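Local coordinates for aminopeptidase N family protein (Idiomarina loihiensis L2TR, PDB 4FGM) that probably works as a zinc-dependent aminopeptidase of the M61 family, combining a metallopeptidase catalytic domain with a PDZ-like domain, at residues Q466-V469 with S473-G476; V340-G345 with E565-S570; V485-K490 with Q496-L501; G334-R339 with K379-A384. One frame throughout, in Å; residues are numbered along the deposited sequence.

In the fold
Followed from the N terminus, helix 326-342 supplies the first segments of both interaction 4 and interaction 2. Interaction 4 closes first, when helix 378-394 returns across 334-339. Interaction 2 stays open for 219 residues, so the two cross along the chain. Within that long excursion lie two local closures in series: interaction 1, a fold-back in the loop after strand 461-466, and then interaction 3, the hairpin that opens the PDZ-like sheet. Segment 565-570, returning from that sheet, finally closes interaction 2 and touches all three others. Interactions 1 and 2 illustrate how connecting loops tie a PDZ-like domain to a peptidase domain; interactions 3 and 4 each lie within one domain.

Interaction 1: residues Q466-V469 with S473-G476; sequences QVPV and SVGG
P468 and V474 mark the closest approach of two loop segments running in roughly opposite directions, their CA atoms 5.5 Å apart, without a backbone hydrogen bond between them. The contact is instead one of carbon against carbonyl and methyl. P468 presents the CB corner of its ring to the peptide ahead of V474, with P468 CB 3.6 Å from S473 O. P468 CG also approaches V474 CG2, loosely, at 4.5 Å. Next along the chain, the V469 CG2 methyl lies against the S473 side chain, 3.5 Å from S473 OG and nearly as close to its CB. A V469 chi1 of -53° sets CG2 between its own backbone N and carbonyl carbon. The fold-back belongs to the connection between strand 461-466 and strand 489-494, the route by which the chain enters the PDZ-like sheet. S473 OG takes D470 OD2 as its hydrogen-bond partner, a link within the same turn. Both arms are also tied outward: backbone hydrogen bonds join Q466 with S570 and P468 with A483, while V474 packs on S338 and R342 of helix 326-342 and G475 O is hydrogen-bonded to S338 OG.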
loop_
_atom_site.group_PDB
_atom_site.type_symbol
_atom_site.label_atom_id
_atom_site.label_comp_id
_atom_site.label_asym_id
_atom_site.label_seq_id
_atom_site.Cartn_x
_atom_site.Cartn_y
_atom_site.Cartn_z
ATOM N N GLN A 466 -13.092 3.858 -24.897
ATOM C CA GLN A 466 -12.348 4.262 -26.079
ATOM C C GLN A 466 -10.933 3.713 -26.021
ATOM O O GLN A 466 -10.465 3.283 -24.967
ATOM C CB GLN A 466 -12.308 5.793 -26.186
ATOM C CG GLN A 466 -11.496 6.481 -25.100
ATOM C CD GLN A 466 -11.596 7.994 -25.163
ATOM O OE1 GLN A 466 -12.692 8.555 -25.143
ATOM N NE2 GLN A 466 -10.449 8.666 -25.232
ATOM N N VAL A 467 -10.260 3.723 -27.164
ATOM C CA VAL A 467 -8.890 3.248 -27.246
ATOM C C VAL A 467 -7.996 4.333 -26.655
ATOM O O VAL A 467 -8.154 5.511 -26.967
ATOM C CB VAL A 467 -8.482 3.002 -28.712
ATOM C CG1 VAL A 467 -7.057 2.479 -28.777
ATOM C CG2 VAL A 467 -9.448 2.018 -29.359
ATOM N N PRO A 468 -7.055 3.952 -25.779
ATOM C CA PRO A 468 -6.151 4.934 -25.166
ATOM C C PRO A 468 -5.218 5.530 -26.218
ATOM O O PRO A 468 -5.123 5.001 -27.322
ATOM C CB PRO A 468 -5.412 4.108 -24.114
ATOM C CG PRO A 468 -5.386 2.731 -24.728
ATOM C CD PRO A 468 -6.779 2.590 -25.283
ATOM N N VAL A 469 -4.531 6.620 -25.885
ATOM C CA VAL A 469 -3.630 7.251 -26.844
ATOM C C VAL A 469 -2.457 6.337 -27.199
ATOM O O VAL A 469 -1.831 6.492 -28.248
ATOM C CB VAL A 469 -3.118 8.628 -26.326
ATOM C CG1 VAL A 469 -4.317 9.501 -25.938
ATOM C CG2 VAL A 469 -2.167 8.447 -25.157
ATOM N N SER A 473 -1.186 4.187 -21.691
ATOM C CA SER A 473 -2.019 5.271 -21.189
ATOM C C SER A 473 -3.447 4.901 -20.844
ATOM O O SER A 473 -4.348 5.715 -21.019
ATOM C CB SER A 473 -2.040 6.427 -22.195
ATOM O OG SER A 473 -0.779 7.072 -22.268
ATOM N N VAL A 474 -3.671 3.688 -20.359
ATOM C CA VAL A 474 -5.029 3.297 -19.997
ATOM C C VAL A 474 -5.476 4.174 -18.828
ATOM O O VAL A 474 -5.060 3.962 -17.690
ATOM C CB VAL A 474 -5.100 1.802 -19.591
ATOM C CG1 VAL A 474 -6.533 1.409 -19.287
ATOM C CG2 VAL A 474 -4.554 0.932 -20.711
ATOM N N GLY A 475 -6.292 5.184 -19.098
ATOM C CA GLY A 475 -6.717 6.031 -18.003
ATOM C C GLY A 475 -8.213 6.199 -17.898
ATOM O O GLY A 475 -8.982 5.376 -18.412
ATOM N N GLY A 476 -8.626 7.232 -17.171
ATOM C CA GLY A 476 -10.039 7.510 -17.001
ATOM C C GLY A 476 -10.156 8.921 -17.563
ATOM O O GLY A 476 -11.107 9.666 -17.287
#

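Interaction 2: residues V340-G345 with E565-S570; sequences VERGAG and EPAKSS
R342 of helix 326-342 lies against S569, the first residue of a classic beta bulge in which S569 and S570 both face Q466, at the point where the chain returns from the PDZ-like domain. R342 CA and S569 CA, the nearest CA pair, are 5.8 Å apart. The CD-NE part of the arginine does the touching: R342 CD rests 3.6 Å from S569 CB, and R342 NE follows at 4.0 Å from the same carbon. The side chain leaves the helix with CG anti to the backbone N (chi1 -177°), and a bend at chi2 then places CD beside the serine; a second bend, at chi3, turns NE and the guanidinium group. Farther out, the guanidinium passes A567 obliquely, with R342 NH2 4.4 Å from A567 CB. Between these two contact points K568 is the centre of an inverse gamma turn, closed by a weak hydrogen bond from S569 N to A567 O, and this turn brings A567 and S569 to the same arginine. The contact buries R342 NE and S569 OG, and neither has a polar partner in the model; at the arginine tip, R342 NH2 forms a salt bridge with E507 OE1, and the group makes a cation-pi contact with Y504. The arginine thus reaches from helix 326-342 of the peptidase domain into the PDZ-like domain, while S569 also packs on P468, V340 leans on helix 378-394, and S570 begins strand 570-575.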
loop_
_atom_site.group_PDB
_atom_site.type_symbol
_atom_site.label_atom_id
_atom_site.label_comp_id
_atom_site.label_asym_id
_atom_site.label_seq_id
_atom_site.Cartn_x
_atom_site.Cartn_y
_atom_site.Cartn_z
ATOM N N VAL A 340 -9.106 -2.603 -14.021
ATOM C CA VAL A 340 -9.739 -3.882 -13.740
ATOM C C VAL A 340 -10.200 -4.558 -15.026
ATOM O O VAL A 340 -9.994 -5.759 -15.208
ATOM C CB VAL A 340 -10.963 -3.715 -12.806
ATOM C CG1 VAL A 340 -11.675 -5.046 -12.632
ATOM C CG2 VAL A 340 -10.512 -3.182 -11.455
ATOM N N GLU A 341 -10.804 -3.773 -15.916
ATOM C CA GLU A 341 -11.330 -4.287 -17.179
ATOM C C GLU A 341 -10.309 -4.564 -18.281
ATOM O O GLU A 341 -10.629 -5.226 -19.268
ATOM C CB GLU A 341 -12.388 -3.325 -17.723
ATOM C CG GLU A 341 -13.606 -3.143 -16.824
ATOM C CD GLU A 341 -14.248 -4.462 -16.427
ATOM O OE1 GLU A 341 -14.349 -5.361 -17.289
ATOM O OE2 GLU A 341 -14.659 -4.594 -15.255
ATOM N N ARG A 342 -9.085 -4.078 -18.105
ATOM C CA ARG A 342 -8.041 -4.245 -19.108
ATOM C C ARG A 342 -7.597 -5.665 -19.442
ATOM O O ARG A 342 -7.486 -6.014 -20.617
ATOM C CB ARG A 342 -6.805 -3.429 -18.711
ATOM C CG ARG A 342 -5.667 -3.472 -19.726
ATOM C CD ARG A 342 -6.077 -2.852 -21.061
ATOM N NE ARG A 342 -5.997 -3.813 -22.162
ATOM C CZ ARG A 342 -5.129 -3.732 -23.161
ATOM N NH1 ARG A 342 -4.261 -2.732 -23.206
ATOM N NH2 ARG A 342 -5.126 -4.652 -24.111
ATOM N N GLY A 343 -7.341 -6.482 -18.424
ATOM C CA GLY A 343 -6.856 -7.828 -18.688
ATOM C C GLY A 343 -7.765 -9.013 -18.440
ATOM O O GLY A 343 -8.795 -8.906 -17.775
ATOM N N ALA A 344 -7.350 -10.157 -18.976
ATOM C CA ALA A 344 -8.094 -11.402 -18.848
ATOM C C ALA A 344 -8.018 -12.014 -17.449
ATOM O O ALA A 344 -8.757 -12.949 -17.142
ATOM C CB ALA A 344 -7.593 -12.408 -19.886
ATOM N N GLY A 345 -7.129 -11.489 -16.608
ATOM C CA GLY A 345 -6.978 -12.011 -15.255
ATOM C C GLY A 345 -8.265 -12.043 -14.435
ATOM O O GLY A 345 -8.467 -12.930 -13.602
ATOM N N GLU A 565 -8.010 -5.155 -33.936
ATOM C CA GLU A 565 -8.942 -4.091 -33.606
ATOM C C GLU A 565 -8.630 -3.890 -32.121
ATOM O O GLU A 565 -8.944 -4.747 -31.294
ATOM C CB GLU A 565 -10.380 -4.576 -33.795
ATOM C CG GLU A 565 -11.430 -3.499 -33.614
ATOM C CD GLU A 565 -11.320 -2.398 -34.652
ATOM O OE1 GLU A 565 -11.479 -2.699 -35.857
ATOM O OE2 GLU A 565 -11.072 -1.234 -34.265
ATOM N N PRO A 566 -7.991 -2.765 -31.765
ATOM C CA PRO A 566 -7.639 -2.493 -30.367
ATOM C C PRO A 566 -8.804 -2.443 -29.388
ATOM O O PRO A 566 -9.925 -2.082 -29.743
ATOM C CB PRO A 566 -6.898 -1.164 -30.454
ATOM C CG PRO A 566 -7.604 -0.483 -31.570
ATOM C CD PRO A 566 -7.729 -1.584 -32.603
ATOM N N ALA A 567 -8.518 -2.811 -28.145
ATOM C CA ALA A 567 -9.523 -2.814 -27.093
ATOM C C ALA A 567 -9.877 -1.391 -26.679
ATOM O O ALA A 567 -9.003 -0.530 -26.569
ATOM C CB ALA A 567 -9.003 -3.597 -25.878
ATOM N N LYS A 568 -11.168 -1.142 -26.481
ATOM C CA LYS A 568 -11.623 0.164 -26.024
ATOM C C LYS A 568 -11.537 0.005 -24.506
ATOM O O LYS A 568 -12.539 -0.199 -23.815
ATOM C CB LYS A 568 -13.060 0.422 -26.500
ATOM C CG LYS A 568 -13.137 0.898 -27.956
ATOM C CD LYS A 568 -14.523 0.701 -28.563
ATOM C CE LYS A 568 -14.585 1.179 -30.013
ATOM N NZ LYS A 568 -14.653 2.664 -30.128
ATOM N N SER A 569 -10.299 0.079 -24.019
ATOM C CA SER A 569 -9.947 -0.105 -22.616
ATOM C C SER A 569 -9.995 1.112 -21.693
ATOM O O SER A 569 -9.977 0.960 -20.473
ATOM C CB SER A 569 -8.555 -0.746 -22.540
ATOM O OG SER A 569 -7.604 0.011 -23.275
ATOM N N SER A 570 -10.026 2.315 -22.252
ATOM C CA SER A 570 -10.105 3.507 -21.416
ATOM C C SER A 570 -11.562 3.802 -21.066
ATOM O O SER A 570 -12.364 4.116 -21.942
ATOM C CB SER A 570 -9.502 4.721 -22.131
ATOM O OG SER A 570 -8.094 4.771 -21.978
#

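Interaction 3: residues V485-K490 with Q496-L501; sequences VNFGAK and QGLDVL
K490 and L501 are held by one short backbone bond, L501 N to K490 O at 2.8 Å, nearly straight with an N-H...O angle of 163°. The donor stands above the carbonyl plane, 40° out of it. V500 closes in on the same oxygen, its CA 3.7 Å and its CG1 3.8 Å from K490 O, so that this part of the hairpin is tight. Since K490 also bonds through its backbone to N502, the pairing is consistent with a classic beta bulge opposite K490. The solvent side is looser: L501 is exposed, and the side chains of L501 and K490 come no closer than CB to CB, 4.3 Å. Toward the interior, F487 and L498 touch at a single point, F487 CE2 to L498 CD1 at 4.2 Å, the methyl coming obliquely to the ring. Just ahead of strand 489-494, the backbone N atoms of F487, G488 and A489 all bond to the carboxylate of D471, an arrangement reminiscent of the carboxylate-binding loop of PDZ domains. W563 stacks edge-to-face with F487, and the buried side of the hairpin packs on I520 of strand 519-523 and on helix 533-537.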
loop_
_atom_site.group_PDB
_atom_site.type_symbol
_atom_site.label_atom_id
_atom_site.label_comp_id
_atom_site.label_asym_id
_atom_site.label_seq_id
_atom_site.Cartn_x
_atom_site.Cartn_y
_atom_site.Cartn_z
ATOM N N VAL A 485 -4.530 1.656 -33.642
ATOM C CA VAL A 485 -3.940 0.336 -33.400
ATOM C C VAL A 485 -3.039 0.378 -32.173
ATOM O O VAL A 485 -2.653 1.463 -31.712
ATOM C CB VAL A 485 -3.051 -0.132 -34.587
ATOM C CG1 VAL A 485 -3.859 -0.128 -35.865
ATOM C CG2 VAL A 485 -1.835 0.804 -34.735
ATOM N N ASN A 486 -2.756 -0.791 -31.605
ATOM C CA ASN A 486 -1.833 -0.865 -30.477
ATOM C C ASN A 486 -1.265 -2.267 -30.323
ATOM O O ASN A 486 -1.794 -3.242 -30.856
ATOM C CB ASN A 486 -2.457 -0.369 -29.157
ATOM C CG ASN A 486 -3.510 -1.288 -28.604
ATOM O OD1 ASN A 486 -3.718 -2.394 -29.087
ATOM N ND2 ASN A 486 -4.182 -0.826 -27.564
ATOM N N PHE A 487 -0.154 -2.362 -29.616
ATOM C CA PHE A 487 0.509 -3.636 -29.431
ATOM C C PHE A 487 -0.252 -4.630 -28.602
ATOM O O PHE A 487 -0.152 -5.833 -28.830
ATOM C CB PHE A 487 1.872 -3.421 -28.779
ATOM C CG PHE A 487 2.893 -2.840 -29.700
ATOM C CD1 PHE A 487 3.483 -3.626 -30.678
ATOM C CD2 PHE A 487 3.280 -1.511 -29.578
ATOM C CE1 PHE A 487 4.443 -3.092 -31.526
ATOM C CE2 PHE A 487 4.239 -0.969 -30.424
ATOM C CZ PHE A 487 4.823 -1.760 -31.393
ATOM N N GLY A 488 -1.030 -4.133 -27.653
ATOM C CA GLY A 488 -1.715 -5.037 -26.756
ATOM C C GLY A 488 -0.584 -5.463 -25.826
ATOM O O GLY A 488 -0.460 -6.629 -25.451
ATOM N N ALA A 489 0.258 -4.491 -25.479
ATOM C CA ALA A 489 1.405 -4.717 -24.614
ATOM C C ALA A 489 1.946 -3.407 -24.049
ATOM O O ALA A 489 1.992 -2.388 -24.741
ATOM C CB ALA A 489 2.513 -5.437 -25.395
ATOM N N LYS A 490 2.362 -3.429 -22.790
ATOM C CA LYS A 490 2.928 -2.235 -22.182
ATOM C C LYS A 490 4.424 -2.215 -22.482
ATOM O O LYS A 490 5.039 -3.263 -22.653
ATOM C CB LYS A 490 2.700 -2.230 -20.671
ATOM C CG LYS A 490 1.288 -1.862 -20.246
ATOM C CD LYS A 490 1.183 -1.813 -18.735
ATOM C CE LYS A 490 2.185 -0.832 -18.149
ATOM N NZ LYS A 490 2.200 -0.876 -16.663
ATOM N N GLN A 496 16.944 3.867 -27.262
ATOM C CA GLN A 496 17.466 2.549 -27.579
ATOM C C GLN A 496 16.392 1.560 -28.034
ATOM O O GLN A 496 16.705 0.474 -28.521
ATOM C CB GLN A 496 18.224 1.987 -26.369
ATOM C CG GLN A 496 19.562 2.666 -26.076
ATOM C CD GLN A 496 19.422 4.063 -25.473
ATOM O OE1 GLN A 496 19.928 5.044 -26.026
ATOM N NE2 GLN A 496 18.742 4.156 -24.332
ATOM N N GLY A 497 15.127 1.932 -27.887
ATOM C CA GLY A 497 14.066 1.033 -28.295
ATOM C C GLY A 497 12.910 0.991 -27.312
ATOM O O GLY A 497 12.839 1.794 -26.387
ATOM N N LEU A 498 12.006 0.039 -27.516
ATOM C CA LEU A 498 10.838 -0.121 -26.659
ATOM C C LEU A 498 10.981 -1.395 -25.822
ATOM O O LEU A 498 10.850 -2.499 -26.352
ATOM C CB LEU A 498 9.571 -0.221 -27.519
ATOM C CG LEU A 498 9.361 0.786 -28.660
ATOM C CD1 LEU A 498 8.064 0.457 -29.389
ATOM C CD2 LEU A 498 9.327 2.206 -28.113
ATOM N N ASP A 499 11.266 -1.247 -24.529
ATOM C CA ASP A 499 11.394 -2.410 -23.654
ATOM C C ASP A 499 10.007 -2.901 -23.245
ATOM O O ASP A 499 9.261 -2.198 -22.569
ATOM C CB ASP A 499 12.230 -2.063 -22.419
ATOM C CG ASP A 499 13.723 -2.182 -22.680
ATOM O OD1 ASP A 499 14.195 -3.312 -22.938
ATOM O OD2 ASP A 499 14.424 -1.151 -22.640
ATOM N N VAL A 500 9.664 -4.111 -23.668
ATOM C CA VAL A 500 8.356 -4.678 -23.368
ATOM C C VAL A 500 8.190 -5.103 -21.901
ATOM O O VAL A 500 8.984 -5.881 -21.359
ATOM C CB VAL A 500 8.066 -5.874 -24.313
ATOM C CG1 VAL A 500 6.686 -6.441 -24.042
ATOM C CG2 VAL A 500 8.162 -5.409 -25.761
ATOM N N LEU A 501 7.141 -4.590 -21.265
ATOM C CA LEU A 501 6.864 -4.896 -19.865
ATOM C C LEU A 501 5.800 -5.985 -19.678
ATOM O O LEU A 501 5.976 -6.886 -18.867
ATOM C CB LEU A 501 6.442 -3.614 -19.143
ATOM C CG LEU A 501 7.412 -2.436 -19.302
ATOM C CD1 LEU A 501 6.816 -1.180 -18.685
ATOM C CD2 LEU A 501 8.740 -2.775 -18.653
#

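Interaction 4: residues G334-R339 with K379-A384; sequences GDTLSR and KGALIA
L382 reaches across from helix 378-394 to T336 and L337, its CB directed toward helix 326-342. With CG anti to the carbonyl carbon (chi1 -63°), the branch point comes to 4.1 Å from T336 CG2. L382 CD2 lies 3.9 Å from T336 CG2, the two side chains sliding past each other in opposite directions, and also touches L337 CD1 at 4.1 Å. L382 CD1 meets L337 CD1 at 3.7 Å, where the leucines cross at about a right angle. The short helical segments pass at an axis distance of 9.6 Å with 122° between their directions, a steeply inclined packing within the helical part of the M61 catalytic domain. A381 adds its methyl to the same patch, A381 CB lying 4.2 Å from T336 CG2. Its side chain is about 9 Å from those of the zinc ligands H273 and E307, and it also packs on S311 of helix 308-320. T336 turns its hydroxyl back to L332 O within its own helix, while its CG2 methyl faces L382 and A381. L337 also packs on Y571 and L573 of strand 570-575, and S338, whose CB points away from helix 378-394, has its OG hydrogen-bonded to Y571 N.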
loop_
_atom_site.group_PDB
_atom_site.type_symbol
_atom_site.label_atom_id
_atom_site.label_comp_id
_atom_site.label_asym_id
_atom_site.label_seq_id
_atom_site.Cartn_x
_atom_site.Cartn_y
_atom_site.Cartn_z
ATOM N N GLY A 334 -12.370 6.344 -13.229
ATOM C CA GLY A 334 -12.223 5.737 -14.538
ATOM C C GLY A 334 -10.908 4.992 -14.641
ATOM O O GLY A 334 -10.841 3.946 -15.286
ATOM N N ASP A 335 -9.863 5.516 -14.001
ATOM C CA ASP A 335 -8.555 4.859 -14.025
ATOM C C ASP A 335 -8.713 3.462 -13.441
ATOM O O ASP A 335 -8.333 2.471 -14.056
ATOM C CB ASP A 335 -7.519 5.631 -13.186
ATOM C CG ASP A 335 -6.932 6.835 -13.919
ATOM O OD1 ASP A 335 -7.231 7.022 -15.117
ATOM O OD2 ASP A 335 -6.161 7.597 -13.290
ATOM N N THR A 336 -9.288 3.403 -12.244
ATOM C CA THR A 336 -9.511 2.142 -11.550
ATOM C C THR A 336 -10.365 1.210 -12.395
ATOM O O THR A 336 -10.059 0.022 -12.543
ATOM C CB THR A 336 -10.227 2.362 -10.199
ATOM O OG1 THR A 336 -9.428 3.199 -9.354
ATOM C CG2 THR A 336 -10.467 1.033 -9.503
ATOM N N LEU A 337 -11.443 1.752 -12.949
ATOM C CA LEU A 337 -12.340 0.956 -13.771
ATOM C C LEU A 337 -11.582 0.374 -14.960
ATOM O O LEU A 337 -11.670 -0.822 -15.241
ATOM C CB LEU A 337 -13.515 1.814 -14.250
ATOM C CG LEU A 337 -14.672 1.077 -14.929
ATOM C CD1 LEU A 337 -15.102 -0.104 -14.080
ATOM C CD2 LEU A 337 -15.831 2.037 -15.140
ATOM N N SER A 338 -10.818 1.222 -15.640
ATOM C CA SER A 338 -10.043 0.799 -16.802
ATOM C C SER A 338 -9.022 -0.291 -16.483
ATOM O O SER A 338 -8.826 -1.217 -17.267
ATOM C CB SER A 338 -9.323 2.000 -17.416
ATOM O OG SER A 338 -10.243 3.016 -17.761
ATOM N N ARG A 339 -8.370 -0.187 -15.333
ATOM C CA ARG A 339 -7.371 -1.177 -14.960
ATOM C C ARG A 339 -7.974 -2.554 -14.711
ATOM O O ARG A 339 -7.421 -3.564 -15.139
ATOM C CB ARG A 339 -6.594 -0.715 -13.724
ATOM C CG ARG A 339 -5.818 0.582 -13.928
ATOM C CD ARG A 339 -4.803 0.781 -12.816
ATOM N NE ARG A 339 -5.422 0.715 -11.495
ATOM C CZ ARG A 339 -5.839 1.773 -10.804
ATOM N NH1 ARG A 339 -5.700 2.994 -11.305
ATOM N NH2 ARG A 339 -6.395 1.608 -9.610
ATOM N N LYS A 379 -10.437 -4.141 -7.847
ATOM C CA LYS A 379 -11.775 -4.699 -7.942
ATOM C C LYS A 379 -12.526 -4.516 -6.620
ATOM O O LYS A 379 -13.745 -4.335 -6.607
ATOM C CB LYS A 379 -11.743 -6.176 -8.333
ATOM C CG LYS A 379 -13.127 -6.682 -8.703
ATOM C CD LYS A 379 -13.126 -8.088 -9.262
ATOM C CE LYS A 379 -14.545 -8.489 -9.662
ATOM N NZ LYS A 379 -14.606 -9.849 -10.271
ATOM N N GLY A 380 -11.796 -4.558 -5.511
ATOM C CA GLY A 380 -12.434 -4.353 -4.223
ATOM C C GLY A 380 -12.975 -2.933 -4.201
ATOM O O GLY A 380 -14.035 -2.655 -3.638
ATOM N N ALA A 381 -12.245 -2.024 -4.837
ATOM C CA ALA A 381 -12.655 -0.632 -4.885
ATOM C C ALA A 381 -13.944 -0.490 -5.684
ATOM O O ALA A 381 -14.819 0.298 -5.325
ATOM C CB ALA A 381 -11.553 0.217 -5.503
ATOM N N LEU A 382 -14.063 -1.250 -6.768
ATOM C CA LEU A 382 -15.261 -1.186 -7.590
ATOM C C LEU A 382 -16.444 -1.825 -6.850
ATOM O O LEU A 382 -17.595 -1.406 -7.012
ATOM C CB LEU A 382 -15.018 -1.869 -8.938
ATOM C CG LEU A 382 -13.942 -1.198 -9.800
ATOM C CD1 LEU A 382 -13.828 -1.921 -11.127
ATOM C CD2 LEU A 382 -14.289 0.263 -10.030
ATOM N N ILE A 383 -16.156 -2.833 -6.030
ATOM C CA ILE A 383 -17.189 -3.487 -5.241
ATOM C C ILE A 383 -17.724 -2.443 -4.267
ATOM O O ILE A 383 -18.935 -2.270 -4.123
ATOM C CB ILE A 383 -16.616 -4.670 -4.437
ATOM C CG1 ILE A 383 -16.321 -5.841 -5.377
ATOM C CG2 ILE A 383 -17.583 -5.062 -3.319
ATOM C CD1 ILE A 383 -15.815 -7.088 -4.673
ATOM N N ALA A 384 -16.809 -1.741 -3.603
ATOM C CA ALA A 384 -17.183 -0.703 -2.647
ATOM C C ALA A 384 -18.033 0.358 -3.340
ATOM O O ALA A 384 -19.020 0.830 -2.784
ATOM C CB ALA A 384 -15.926 -0.060 -2.036
#